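Local coordinates for protein choline dehydrogenase and related flavoproteins (Aspergillus oryzae, PDB 3Q9T) that oxidises formate as an FAD-dependent oxidase of the glucose-methanol-choline oxidoreductase family, carrying its flavin as 8-formyl-FAD, at residues 113-118 with 546-551; 111-114 with 120-123; 325-330 with 398-403. All coordinates share one frame; numbering follows the deposited sequence. Where two conformers were deposited one is given.

Contact 1: 113-118 with 546-551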
ATOM      1  N   GLU A 113     -28.005  22.985  -3.400  1.00 22.41           N
ATOM      2  CA  GLU A 113     -28.808  24.000  -2.733  1.00 29.37           C
ATOM      3  C   GLU A 113     -28.662  23.934  -1.213  1.00 22.00           C
ATOM      4  O   GLU A 113     -28.644  24.954  -0.535  1.00 20.43           O
ATOM      5  CB  GLU A 113     -30.287  23.872  -3.105  1.00 27.82           C
ATOM      6  CG  GLU A 113     -31.179  24.712  -2.205  1.00 32.13           C
ATOM      7  CD  GLU A 113     -32.556  24.952  -2.782  1.00 39.44           C
ATOM      8  OE1 GLU A 113     -32.863  24.403  -3.861  1.00 42.62           O
ATOM      9  OE2 GLU A 113     -33.332  25.707  -2.159  1.00 46.76           O
ATOM     10  N   GLU A 114     -28.570  22.716  -0.695  1.00 26.74           N
ATOM     11  CA  GLU A 114     -28.442  22.480   0.737  1.00 25.59           C
ATOM     12  C   GLU A 114     -27.197  23.138   1.307  1.00 23.68           C
ATOM     13  O   GLU A 114     -27.116  23.412   2.500  1.00 25.41           O
ATOM     14  CB  GLU A 114     -28.379  20.984   0.997  1.00 22.36           C
ATOM     15  CG  GLU A 114     -28.211  20.613   2.454  1.00 39.72           C
ATOM     16  CD  GLU A 114     -28.025  19.119   2.634  1.00 46.00           C
ATOM     17  OE1 GLU A 114     -28.005  18.403   1.609  1.00 44.18           O
ATOM     18  OE2 GLU A 114     -27.896  18.661   3.792  1.00 58.24           O
ATOM     19  N   PHE A 115     -26.222  23.395   0.443  1.00 21.86           N
ATOM     20  CA  PHE A 115     -24.979  23.999   0.885  1.00 17.72           C
ATOM     21  C   PHE A 115     -24.881  25.449   0.450  1.00 21.85           C
ATOM     22  O   PHE A 115     -24.408  26.294   1.202  1.00 22.22           O
ATOM     23  CB  PHE A 115     -23.788  23.207   0.337  1.00 15.61           C
ATOM     24  CG  PHE A 115     -23.745  21.785   0.813  1.00 17.81           C
ATOM     25  CD1 PHE A 115     -23.001  21.435   1.931  1.00 16.52           C
ATOM     26  CD2 PHE A 115     -24.468  20.802   0.157  1.00 15.33           C
ATOM     27  CE1 PHE A 115     -22.964  20.125   2.364  1.00 24.63           C
ATOM     28  CE2 PHE A 115     -24.442  19.492   0.588  1.00 15.19           C
ATOM     29  CZ  PHE A 115     -23.693  19.142   1.688  1.00 18.04           C
ATOM     30  N   GLY A 116     -25.324  25.744  -0.770  1.00 22.70           N
ATOM     31  CA  GLY A 116     -25.086  27.061  -1.339  1.00 26.57           C
ATOM     32  C   GLY A 116     -26.315  27.898  -1.614  1.00 27.58           C
ATOM     33  O   GLY A 116     -26.199  29.026  -2.103  1.00 22.66           O
ATOM     34  N   GLY A 117     -27.488  27.355  -1.295  1.00 23.22           N
ATOM     35  CA  GLY A 117     -28.735  28.029  -1.607  1.00 22.30           C
ATOM     36  C   GLY A 117     -28.994  28.000  -3.103  1.00 26.84           C
ATOM     37  O   GLY A 117     -28.260  27.369  -3.870  1.00 19.44           O
ATOM     38  N   LYS A 118     -30.035  28.708  -3.524  1.00 25.86           N
ATOM     39  CA  LYS A 118     -30.534  28.599  -4.892  1.00 24.51           C
ATOM     40  C   LYS A 118     -29.492  28.891  -5.968  1.00 18.46           C
ATOM     41  O   LYS A 118     -29.500  28.270  -7.023  1.00 23.86           O
ATOM     42  CB  LYS A 118     -31.756  29.507  -5.090  1.00 26.88           C
ATOM     43  CG  LYS A 118     -32.947  28.790  -5.689  1.00 45.08           C
ATOM     44  CD  LYS A 118     -33.373  27.617  -4.810  1.00 42.36           C
ATOM     45  CE  LYS A 118     -34.610  26.905  -5.370  1.00 57.20           C
ATOM     46  NZ  LYS A 118     -34.433  26.459  -6.794  1.00 51.75           N
ATOM     47  N   ILE A 546     -16.338  22.263  -3.865  1.00 14.23           N
ATOM     48  CA  ILE A 546     -17.417  21.383  -4.340  1.00 17.34           C
ATOM     49  C   ILE A 546     -18.048  20.521  -3.247  1.00 15.81           C
ATOM     50  O   ILE A 546     -17.381  19.686  -2.642  1.00 17.30           O
ATOM     51  CB  ILE A 546     -16.912  20.505  -5.498  1.00 13.09           C
ATOM     52  CG1 ILE A 546     -16.506  21.403  -6.672  1.00 17.09           C
ATOM     53  CG2 ILE A 546     -17.966  19.503  -5.930  1.00 14.35           C
ATOM     54  CD1 ILE A 546     -15.739  20.669  -7.800  1.00 14.69           C
ATOM     55  N   PRO A 547     -19.345  20.738  -2.980  1.00 20.16           N
ATOM     56  CA  PRO A 547     -20.034  20.108  -1.843  1.00 18.27           C
ATOM     57  C   PRO A 547     -20.636  18.710  -2.124  1.00 20.64           C
ATOM     58  O   PRO A 547     -20.886  17.964  -1.186  1.00 19.96           O
ATOM     59  CB  PRO A 547     -21.148  21.109  -1.525  1.00 13.60           C
ATOM     60  CG  PRO A 547     -21.476  21.702  -2.864  1.00 13.49           C
ATOM     61  CD  PRO A 547     -20.193  21.732  -3.668  1.00 15.73           C
ATOM     62  N   ILE A 548     -20.886  18.388  -3.385  1.00 20.49           N
ATOM     63  CA  ILE A 548     -21.365  17.063  -3.792  1.00 19.91           C
ATOM     64  C   ILE A 548     -20.715  16.751  -5.136  1.00 18.61           C
ATOM     65  O   ILE A 548     -20.917  17.480  -6.108  1.00 18.10           O
ATOM     66  CB  ILE A 548     -22.880  17.037  -3.996  1.00 19.58           C
ATOM     67  CG1 ILE A 548     -23.612  17.476  -2.734  1.00 18.83           C
ATOM     68  CG2 ILE A 548     -23.340  15.631  -4.393  1.00 20.29           C
ATOM     69  CD1 ILE A 548     -25.115  17.456  -2.885  1.00 16.14           C
ATOM     70  N   ILE A 549     -19.917  15.692  -5.199  1.00 14.02           N
ATOM     71  CA  ILE A 549     -19.096  15.455  -6.398  1.00 18.53           C
ATOM     72  C   ILE A 549     -19.964  15.172  -7.635  1.00 19.25           C
ATOM     73  O   ILE A 549     -20.898  14.388  -7.575  1.00 19.69           O
ATOM     74  CB  ILE A 549     -18.087  14.298  -6.169  1.00 16.58           C
ATOM     75  CG1 ILE A 549     -17.042  14.258  -7.292  1.00 15.59           C
ATOM     76  CG2 ILE A 549     -18.837  12.964  -6.024  1.00 15.73           C
ATOM     77  CD1 ILE A 549     -15.995  13.106  -7.138  1.00 14.82           C
ATOM     78  N   PRO A 550     -19.679  15.852  -8.753  1.00 28.08           N
ATOM     79  CA  PRO A 550     -20.462  15.644  -9.983  1.00 18.56           C
ATOM     80  C   PRO A 550     -20.410  14.192 -10.479  1.00 23.43           C
ATOM     81  O   PRO A 550     -19.549  13.423 -10.036  1.00 20.58           O
ATOM     82  CB  PRO A 550     -19.791  16.590 -10.994  1.00 15.29           C
ATOM     83  CG  PRO A 550     -19.182  17.680 -10.138  1.00 16.18           C
ATOM     84  CD  PRO A 550     -18.773  17.016  -8.845  1.00 16.27           C
ATOM     85  N   ASP A 551     -21.299  13.836 -11.406  1.00 14.43           N
ATOM     86  CA  ASP A 551     -21.492  12.431 -11.800  1.00 17.99           C
ATOM     87  C   ASP A 551     -20.562  12.009 -12.953  1.00 20.42           C
ATOM     88  O   ASP A 551     -20.945  11.235 -13.830  1.00 18.00           O
ATOM     89  CB  ASP A 551     -22.958  12.205 -12.191  1.00 19.36           C
ATOM     90  CG  ASP A 551     -23.921  13.002 -11.314  1.00 23.08           C
ATOM     91  OD1 ASP A 551     -24.523  12.427 -10.380  1.00 21.51           O
ATOM     92  OD2 ASP A 551     -24.055  14.221 -11.536  1.00 22.33           O
TER
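Phe-115 on the short helix 113-116 meets Pro-547 of the irregular segment 546-551, and their CA atoms lie 6.9 Å apart, the nearest backbone approach between the two segments. The fold is that of the GMC oxidoreductases, in which a Rossmann-type FAD-binding part is built from distant pieces of the chain; here the loop between strand 538-540 and helix 555-572 packs against the helix through Phe-115. Gly-117, with positive phi (71°), takes the chain out of the helix, and its N is bonded to Glu-113 O at 2.8 Å. No hydrogen bond joins the two segments, so apolar packing carries the contact. The Phe-115 ring receives Pro-547 on one face in a CH-pi contact: CB of the proline stands 3.8 Å from the ring centroid, 22° off the normal and displaced toward the CG side of the ring. Pro-547 CB is 3.6 Å from Phe-115 CG. With CG of Phe-115 anti to its carbonyl carbon (chi1 -62°), the ring is carried toward the proline. Leu-517, from another loop, also packs on Phe-115. Farther along, Asp-551 is held by Arg-425, Thr-108 and His-105. Ile-548 runs roughly at right angles to the phenylalanine side chain and meets the ring obliquely, CG1 lying 4.0 Å and CD1 4.1 Å from Phe-115 CE2.

Contact 2: 111-114 with 120-123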
ATOM      1  N   GLN A 111     -28.894  19.548  -5.731  1.00 24.45           N
ATOM      2  CA  GLN A 111     -28.720  19.238  -4.313  0.52 21.76           C
ATOM      3  C   GLN A 111     -27.638  20.104  -3.670  1.00 21.71           C
ATOM      4  O   GLN A 111     -27.501  20.124  -2.459  1.00 28.71           O
ATOM      5  CB  GLN A 111     -28.431  17.753  -4.095  0.52 23.08           C
ATOM      6  CG  GLN A 111     -29.459  16.827  -4.711  0.52 21.88           C
ATOM      7  CD  GLN A 111     -30.873  17.165  -4.294  0.52 26.19           C
ATOM      8  OE1 GLN A 111     -31.257  16.952  -3.145  0.52 31.63           O
ATOM      9  NE2 GLN A 111     -31.661  17.693  -5.230  0.52 28.06           N
ATOM     10  N   TRP A 112     -26.873  20.825  -4.482  1.00 17.73           N
ATOM     11  CA  TRP A 112     -25.938  21.789  -3.908  1.00 24.09           C
ATOM     12  C   TRP A 112     -26.710  22.855  -3.118  1.00 23.92           C
ATOM     13  O   TRP A 112     -26.150  23.534  -2.256  1.00 20.75           O
ATOM     14  CB  TRP A 112     -25.084  22.456  -4.977  1.00 16.78           C
ATOM     15  CG  TRP A 112     -24.056  21.564  -5.638  1.00 19.16           C
ATOM     16  CD1 TRP A 112     -24.093  20.208  -5.758  1.00 22.63           C
ATOM     17  CD2 TRP A 112     -22.838  21.987  -6.270  1.00 18.29           C
ATOM     18  NE1 TRP A 112     -22.976  19.758  -6.422  1.00 16.38           N
ATOM     19  CE2 TRP A 112     -22.194  20.832  -6.751  1.00 16.94           C
ATOM     20  CE3 TRP A 112     -22.229  23.232  -6.464  1.00 19.95           C
ATOM     21  CZ2 TRP A 112     -20.973  20.881  -7.423  1.00 18.99           C
ATOM     22  CZ3 TRP A 112     -21.018  23.284  -7.138  1.00 24.40           C
ATOM     23  CH2 TRP A 112     -20.400  22.113  -7.607  1.00 23.58           C
ATOM     24  N   GLU A 113     -28.005  22.985  -3.400  1.00 22.41           N
ATOM     25  CA  GLU A 113     -28.808  24.000  -2.733  1.00 29.37           C
ATOM     26  C   GLU A 113     -28.662  23.934  -1.213  1.00 22.00           C
ATOM     27  O   GLU A 113     -28.644  24.954  -0.535  1.00 20.43           O
ATOM     28  CB  GLU A 113     -30.287  23.872  -3.105  1.00 27.82           C
ATOM     29  CG  GLU A 113     -31.179  24.712  -2.205  1.00 32.13           C
ATOM     30  CD  GLU A 113     -32.556  24.952  -2.782  1.00 39.44           C
ATOM     31  OE1 GLU A 113     -32.863  24.403  -3.861  1.00 42.62           O
ATOM     32  OE2 GLU A 113     -33.332  25.707  -2.159  1.00 46.76           O
ATOM     33  N   GLU A 114     -28.570  22.716  -0.695  1.00 26.74           N
ATOM     34  CA  GLU A 114     -28.442  22.480   0.737  1.00 25.59           C
ATOM     35  C   GLU A 114     -27.197  23.138   1.307  1.00 23.68           C
ATOM     36  O   GLU A 114     -27.116  23.412   2.500  1.00 25.41           O
ATOM     37  CB  GLU A 114     -28.379  20.984   0.997  1.00 22.36           C
ATOM     38  CG  GLU A 114     -28.211  20.613   2.454  1.00 39.72           C
ATOM     39  CD  GLU A 114     -28.025  19.119   2.634  1.00 46.00           C
ATOM     40  OE1 GLU A 114     -28.005  18.403   1.609  1.00 44.18           O
ATOM     41  OE2 GLU A 114     -27.896  18.661   3.792  1.00 58.24           O
ATOM     42  N   TRP A 120     -26.564  28.117  -6.226  1.00 16.20           N
ATOM     43  CA  TRP A 120     -25.728  26.962  -6.538  1.00 20.45           C
ATOM     44  C   TRP A 120     -26.573  25.745  -6.906  1.00 24.47           C
ATOM     45  O   TRP A 120     -26.433  24.685  -6.303  1.00 28.59           O
ATOM     46  CB  TRP A 120     -24.797  26.619  -5.375  1.00 16.97           C
ATOM     47  CG  TRP A 120     -23.677  27.622  -5.151  1.00 18.76           C
ATOM     48  CD1 TRP A 120     -23.667  28.652  -4.258  1.00 18.10           C
ATOM     49  CD2 TRP A 120     -22.414  27.670  -5.834  1.00 17.88           C
ATOM     50  NE1 TRP A 120     -22.472  29.339  -4.333  1.00 20.85           N
ATOM     51  CE2 TRP A 120     -21.689  28.759  -5.298  1.00 16.89           C
ATOM     52  CE3 TRP A 120     -21.831  26.908  -6.852  1.00 20.21           C
ATOM     53  CZ2 TRP A 120     -20.412  29.098  -5.741  1.00 15.72           C
ATOM     54  CZ3 TRP A 120     -20.558  27.247  -7.296  1.00 17.10           C
ATOM     55  CH2 TRP A 120     -19.857  28.328  -6.732  1.00 17.02           C
ATOM     56  N   THR A 121     -27.465  25.908  -7.876  1.00 20.30           N
ATOM     57  CA  THR A 121     -28.243  24.787  -8.408  1.00 21.91           C
ATOM     58  C   THR A 121     -28.066  24.723  -9.929  1.00 23.59           C
ATOM     59  O   THR A 121     -27.424  25.596 -10.521  1.00 26.19           O
ATOM     60  CB  THR A 121     -29.735  24.893  -8.057  1.00 21.74           C
ATOM     61  OG1 THR A 121     -30.246  26.144  -8.520  1.00 20.40           O
ATOM     62  CG2 THR A 121     -29.938  24.808  -6.561  1.00 25.20           C
ATOM     63  N   TRP A 122     -28.623  23.695 -10.561  1.00 22.34           N
ATOM     64  CA  TRP A 122     -28.401  23.492 -11.987  1.00 20.53           C
ATOM     65  C   TRP A 122     -28.598  24.751 -12.861  1.00 20.69           C
ATOM     66  O   TRP A 122     -27.631  25.285 -13.437  1.00 22.27           O
ATOM     67  CB  TRP A 122     -29.217  22.304 -12.525  1.00 18.90           C
ATOM     68  CG  TRP A 122     -28.946  22.108 -13.972  1.00 20.39           C
ATOM     69  CD1 TRP A 122     -29.756  22.465 -15.005  1.00 20.22           C
ATOM     70  CD2 TRP A 122     -27.745  21.583 -14.562  1.00 18.38           C
ATOM     71  NE1 TRP A 122     -29.143  22.181 -16.199  1.00 19.08           N
ATOM     72  CE2 TRP A 122     -27.914  21.629 -15.956  1.00 16.61           C
ATOM     73  CE3 TRP A 122     -26.554  21.049 -14.041  1.00 22.94           C
ATOM     74  CZ2 TRP A 122     -26.933  21.175 -16.851  1.00 19.82           C
ATOM     75  CZ3 TRP A 122     -25.578  20.595 -14.932  1.00 20.19           C
ATOM     76  CH2 TRP A 122     -25.776  20.667 -16.323  1.00 19.92           C
ATOM     77  N   ASP A 123     -29.832  25.231 -12.967  1.00 21.28           N
ATOM     78  CA  ASP A 123     -30.126  26.326 -13.906  1.00 20.41           C
ATOM     79  C   ASP A 123     -29.212  27.557 -13.755  1.00 24.06           C
ATOM     80  O   ASP A 123     -28.580  27.986 -14.728  1.00 23.95           O
ATOM     81  CB  ASP A 123     -31.607  26.719 -13.848  1.00 23.97           C
ATOM     82  CG  ASP A 123     -32.527  25.570 -14.255  1.00 26.83           C
ATOM     83  OD1 ASP A 123     -32.185  24.856 -15.221  1.00 25.42           O
ATOM     84  OD2 ASP A 123     -33.575  25.374 -13.604  1.00 27.18           O
TER
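Matching first torsions, chi1 about -70° in both Trp-112 and Trp-120, set CG of each residue beside its own backbone N. Both side chains start toward the opposing segment, but their second torsions differ, chi2 25° in Trp-112 and 97° in Trp-120, and turn the two indoles differently. The pair belongs to a tight connection between the short helix 113-116 and helix 122-131 in the GMC oxidoreductase fold. Trp-120 brings its CE3 to the rim of the Trp-112 indole, close to the plane of that ring system, with CE3 to CE3 at 3.7 Å. CZ3 of Trp-112 lies equally near Trp-120 CE3, so the six-membered part of Trp-112 presents its edge, while it meets the Trp-120 ring obliquely. Trp-120 O sits 2.9 Å from Trp-112 CB, a tight van der Waals approach. The pyrrole nitrogens are engaged outside the pair: Trp-120 NE1 donates to Pro-528 O, while Trp-112 NE1 makes a weak bond to Ile-548 O. Lys-564 adds a cation-pi interaction to Trp-120, and Phe-109 meets the Trp-112 ring. Beside the indoles, Glu-113 and Thr-121 lie alongside each other, pointing the same way. The threonine hydroxyl is bonded to Lys-118 O, and its methyl group faces the glutamate, CG2 resting 3.6 Å from Glu-113 CB.

Contact 3: 325-330 with 398-403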
ATOM      1  N   VAL A 325       0.759   2.272 -32.842  1.00 26.97           N
ATOM      2  CA  VAL A 325       1.036   3.547 -33.468  1.00 24.94           C
ATOM      3  C   VAL A 325       1.657   4.521 -32.477  1.00 31.56           C
ATOM      4  O   VAL A 325       2.639   5.191 -32.789  1.00 29.18           O
ATOM      5  CB  VAL A 325      -0.239   4.172 -34.040  1.00 31.51           C
ATOM      6  CG1 VAL A 325       0.095   5.482 -34.733  1.00 26.81           C
ATOM      7  CG2 VAL A 325      -0.946   3.189 -34.992  1.00 24.24           C
ATOM      8  N   LEU A 326       1.097   4.584 -31.274  1.00 30.97           N
ATOM      9  CA  LEU A 326       1.516   5.596 -30.316  1.00 24.43           C
ATOM     10  C   LEU A 326       2.467   5.093 -29.231  1.00 31.74           C
ATOM     11  O   LEU A 326       3.364   5.825 -28.795  1.00 30.92           O
ATOM     12  CB  LEU A 326       0.294   6.267 -29.695  1.00 29.34           C
ATOM     13  CG  LEU A 326      -0.536   7.064 -30.705  1.00 29.74           C
ATOM     14  CD1 LEU A 326      -1.870   7.514 -30.097  1.00 24.56           C
ATOM     15  CD2 LEU A 326       0.271   8.250 -31.209  1.00 26.03           C
ATOM     16  N   LEU A 327       2.287   3.848 -28.811  1.00 25.11           N
ATOM     17  CA  LEU A 327       2.994   3.342 -27.640  1.00 33.64           C
ATOM     18  C   LEU A 327       4.361   2.749 -27.939  1.00 33.50           C
ATOM     19  O   LEU A 327       5.280   2.876 -27.134  1.00 41.54           O
ATOM     20  CB  LEU A 327       2.155   2.289 -26.915  1.00 32.76           C
ATOM     21  CG  LEU A 327       1.500   2.661 -25.585  1.00 37.85           C
ATOM     22  CD1 LEU A 327       1.080   1.375 -24.877  1.00 23.26           C
ATOM     23  CD2 LEU A 327       2.449   3.485 -24.707  1.00 27.91           C
ATOM     24  N   ARG A 328       4.481   2.078 -29.077  1.00 34.73           N
ATOM     25  CA  ARG A 328       5.694   1.343 -29.407  1.00 35.64           C
ATOM     26  C   ARG A 328       6.527   2.114 -30.413  1.00 39.00           C
ATOM     27  O   ARG A 328       5.993   2.808 -31.276  1.00 42.94           O
ATOM     28  CB  ARG A 328       5.353  -0.071 -29.915  1.00 33.24           C
ATOM     29  CG  ARG A 328       4.697  -0.938 -28.842  1.00 30.23           C
ATOM     30  CD  ARG A 328       4.533  -2.393 -29.233  1.00 29.08           C
ATOM     31  NE  ARG A 328       3.343  -2.613 -30.052  1.00 33.24           N
ATOM     32  CZ  ARG A 328       2.166  -2.997 -29.566  1.00 30.97           C
ATOM     33  NH1 ARG A 328       2.017  -3.206 -28.258  1.00 27.00           N
ATOM     34  NH2 ARG A 328       1.139  -3.176 -30.392  1.00 32.22           N
ATOM     35  N   HIS A 329       7.842   2.016 -30.288  1.00 42.32           N
ATOM     36  CA  HIS A 329       8.716   2.711 -31.219  1.00 46.47           C
ATOM     37  C   HIS A 329       8.652   2.022 -32.571  1.00 44.30           C
ATOM     38  O   HIS A 329       8.484   0.803 -32.654  1.00 43.95           O
ATOM     39  CB  HIS A 329      10.162   2.753 -30.704  1.00 49.71           C
ATOM     40  CG  HIS A 329      10.401   3.780 -29.636  1.00 58.26           C
ATOM     41  ND1 HIS A 329      10.229   5.132 -29.849  1.00 60.18           N
ATOM     42  CD2 HIS A 329      10.816   3.654 -28.351  1.00 62.07           C
ATOM     43  CE1 HIS A 329      10.519   5.793 -28.743  1.00 59.43           C
ATOM     44  NE2 HIS A 329      10.876   4.919 -27.818  1.00 69.09           N
ATOM     45  N   GLY A 330       8.780   2.802 -33.633  1.00 37.92           N
ATOM     46  CA  GLY A 330       8.795   2.234 -34.964  1.00 33.94           C
ATOM     47  C   GLY A 330       8.457   3.251 -36.028  1.00 34.46           C
ATOM     48  O   GLY A 330       8.250   4.427 -35.723  1.00 32.95           O
ATOM     49  N   CYS A 398      -8.817   3.838 -26.094  1.00 25.01           N
ATOM     50  CA  CYS A 398      -8.468   2.932 -27.190  1.00 20.88           C
ATOM     51  C   CYS A 398      -6.986   2.635 -27.289  1.00 21.99           C
ATOM     52  O   CYS A 398      -6.415   2.677 -28.378  1.00 19.52           O
ATOM     53  CB  CYS A 398      -9.002   3.445 -28.542  1.00 22.52           C
ATOM     54  SG  CYS A 398      -8.483   5.103 -28.975  1.00 21.98           S
ATOM     55  N   MET A 399      -6.367   2.334 -26.151  1.00 22.97           N
ATOM     56  CA  MET A 399      -5.026   1.747 -26.128  1.00 19.66           C
ATOM     57  C   MET A 399      -4.683   1.387 -24.690  1.00 20.99           C
ATOM     58  O   MET A 399      -5.419   1.747 -23.770  1.00 20.28           O
ATOM     59  CB  MET A 399      -3.973   2.684 -26.748  1.00 24.80           C
ATOM     60  CG  MET A 399      -3.345   3.696 -25.813  1.00 31.86           C
ATOM     61  SD  MET A 399      -1.977   4.647 -26.553  1.00 32.14           S
ATOM     62  CE  MET A 399      -1.305   3.472 -27.671  1.00 30.43           C
ATOM     63  N   PHE A 400      -3.593   0.658 -24.480  1.00 20.32           N
ATOM     64  CA  PHE A 400      -3.162   0.405 -23.113  1.00 23.01           C
ATOM     65  C   PHE A 400      -2.830   1.737 -22.455  1.00 20.87           C
ATOM     66  O   PHE A 400      -2.080   2.526 -23.019  1.00 21.90           O
ATOM     67  CB  PHE A 400      -1.930  -0.493 -23.063  1.00 21.17           C
ATOM     68  CG  PHE A 400      -1.518  -0.855 -21.663  1.00 19.43           C
ATOM     69  CD1 PHE A 400      -2.076  -1.946 -21.025  1.00 16.71           C
ATOM     70  CD2 PHE A 400      -0.592  -0.091 -20.980  1.00 18.67           C
ATOM     71  CE1 PHE A 400      -1.705  -2.297 -19.739  1.00 16.96           C
ATOM     72  CE2 PHE A 400      -0.205  -0.437 -19.678  1.00 20.99           C
ATOM     73  CZ  PHE A 400      -0.769  -1.541 -19.061  1.00 18.61           C
ATOM     74  N   GLY A 401      -3.383   1.985 -21.268  1.00 20.24           N
ATOM     75  CA  GLY A 401      -3.135   3.233 -20.567  1.00 19.24           C
ATOM     76  C   GLY A 401      -2.412   3.065 -19.237  1.00 19.44           C
ATOM     77  O   GLY A 401      -3.003   2.596 -18.255  1.00 19.18           O
ATOM     78  N   THR A 402      -1.142   3.475 -19.200  1.00 17.13           N
ATOM     79  CA  THR A 402      -0.319   3.341 -18.002  1.00 22.43           C
ATOM     80  C   THR A 402      -0.952   4.068 -16.841  1.00 19.82           C
ATOM     81  O   THR A 402      -0.803   3.634 -15.713  1.00 19.50           O
ATOM     82  CB  THR A 402       1.095   3.915 -18.190  1.00 20.29           C
ATOM     83  OG1 THR A 402       0.994   5.207 -18.799  1.00 27.52           O
ATOM     84  CG2 THR A 402       1.933   2.994 -19.081  1.00 21.47           C
ATOM     85  N   ALA A 403      -1.643   5.178 -17.120  1.00 18.86           N
ATOM     86  CA  ALA A 403      -2.277   5.968 -16.060  1.00 21.76           C
ATOM     87  C   ALA A 403      -3.353   5.192 -15.308  1.00 18.88           C
ATOM     88  O   ALA A 403      -3.777   5.602 -14.226  1.00 20.18           O
ATOM     89  CB  ALA A 403      -2.865   7.265 -16.621  1.00 21.25           C
TER
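The aromatic ring of Phe-400 is approached obliquely by Leu-327, whose CD1 lies neither squarely over a face nor squarely at an edge. The leucine methyl instead reaches the base of the aromatic side chain, 4.0 Å from Phe-400 CB, and the backbone carbonyl beside it, 3.8 Å from Phe-400 O. CG of Phe-400 is anti to the backbone N (chi1 -176°), which swings the ring away from segment 325-330 and leaves CB as the side-chain atom nearest Leu-327. Met-399 supplies the other half of the contact. Its chain is extended at chi2 but bends at chi3 (-32°), and this bend carries the terminal methyl across to the helix end. CE comes to 3.6 Å from Leu-327 CG and 3.8 Å from Leu-326 CB, so one methyl touches two consecutive leucines, while SD stays farther back at 4.1 Å from Leu-327 CG. The leucine and methionine side chains pass at a slant. The Phe-400 side chain also touches Pro-411, and Leu-326 also touches Leu-352.

No hydrogen bond links the two segments, but polar groups fix the backbone around them: Phe-400 N donates to Asp-323 OD2 on helix 323-327, and Thr-418 OG1 is bonded to both Met-399 O and Gly-401 N. The arrangement is apolar packing of the wide pi-type turn at the end of helix 323-327 against the loop that leaves strand 392-397 for its antiparallel neighbour 415-423, beyond the end of strand 392-397 of the large mixed sheet of this GMC oxidoreductase.

How the contacts relate
Contacts 1 and 2 form one continuous patch, their centres about 5 Å apart. Both use helix 113-116 and share Glu-113 and Glu-114, while Trp-112 bridges them by packing on Ile-546 and Pro-547. Contact 2 is local, whereas contact 1 joins that element to a loop more than 400 residues later, uniting early and late parts of the chain; the side chains of Trp-112 and Pro-547 lie about 11 and 12 Å from the bound 8-formyl-FAD. Contact 3 lies on the opposite side of the chain's centre, about 38 Å from contact 1 and 41 Å from contact 2, centre to centre. In sequence it follows contact 2 and is nested within the loop closed by contact 1.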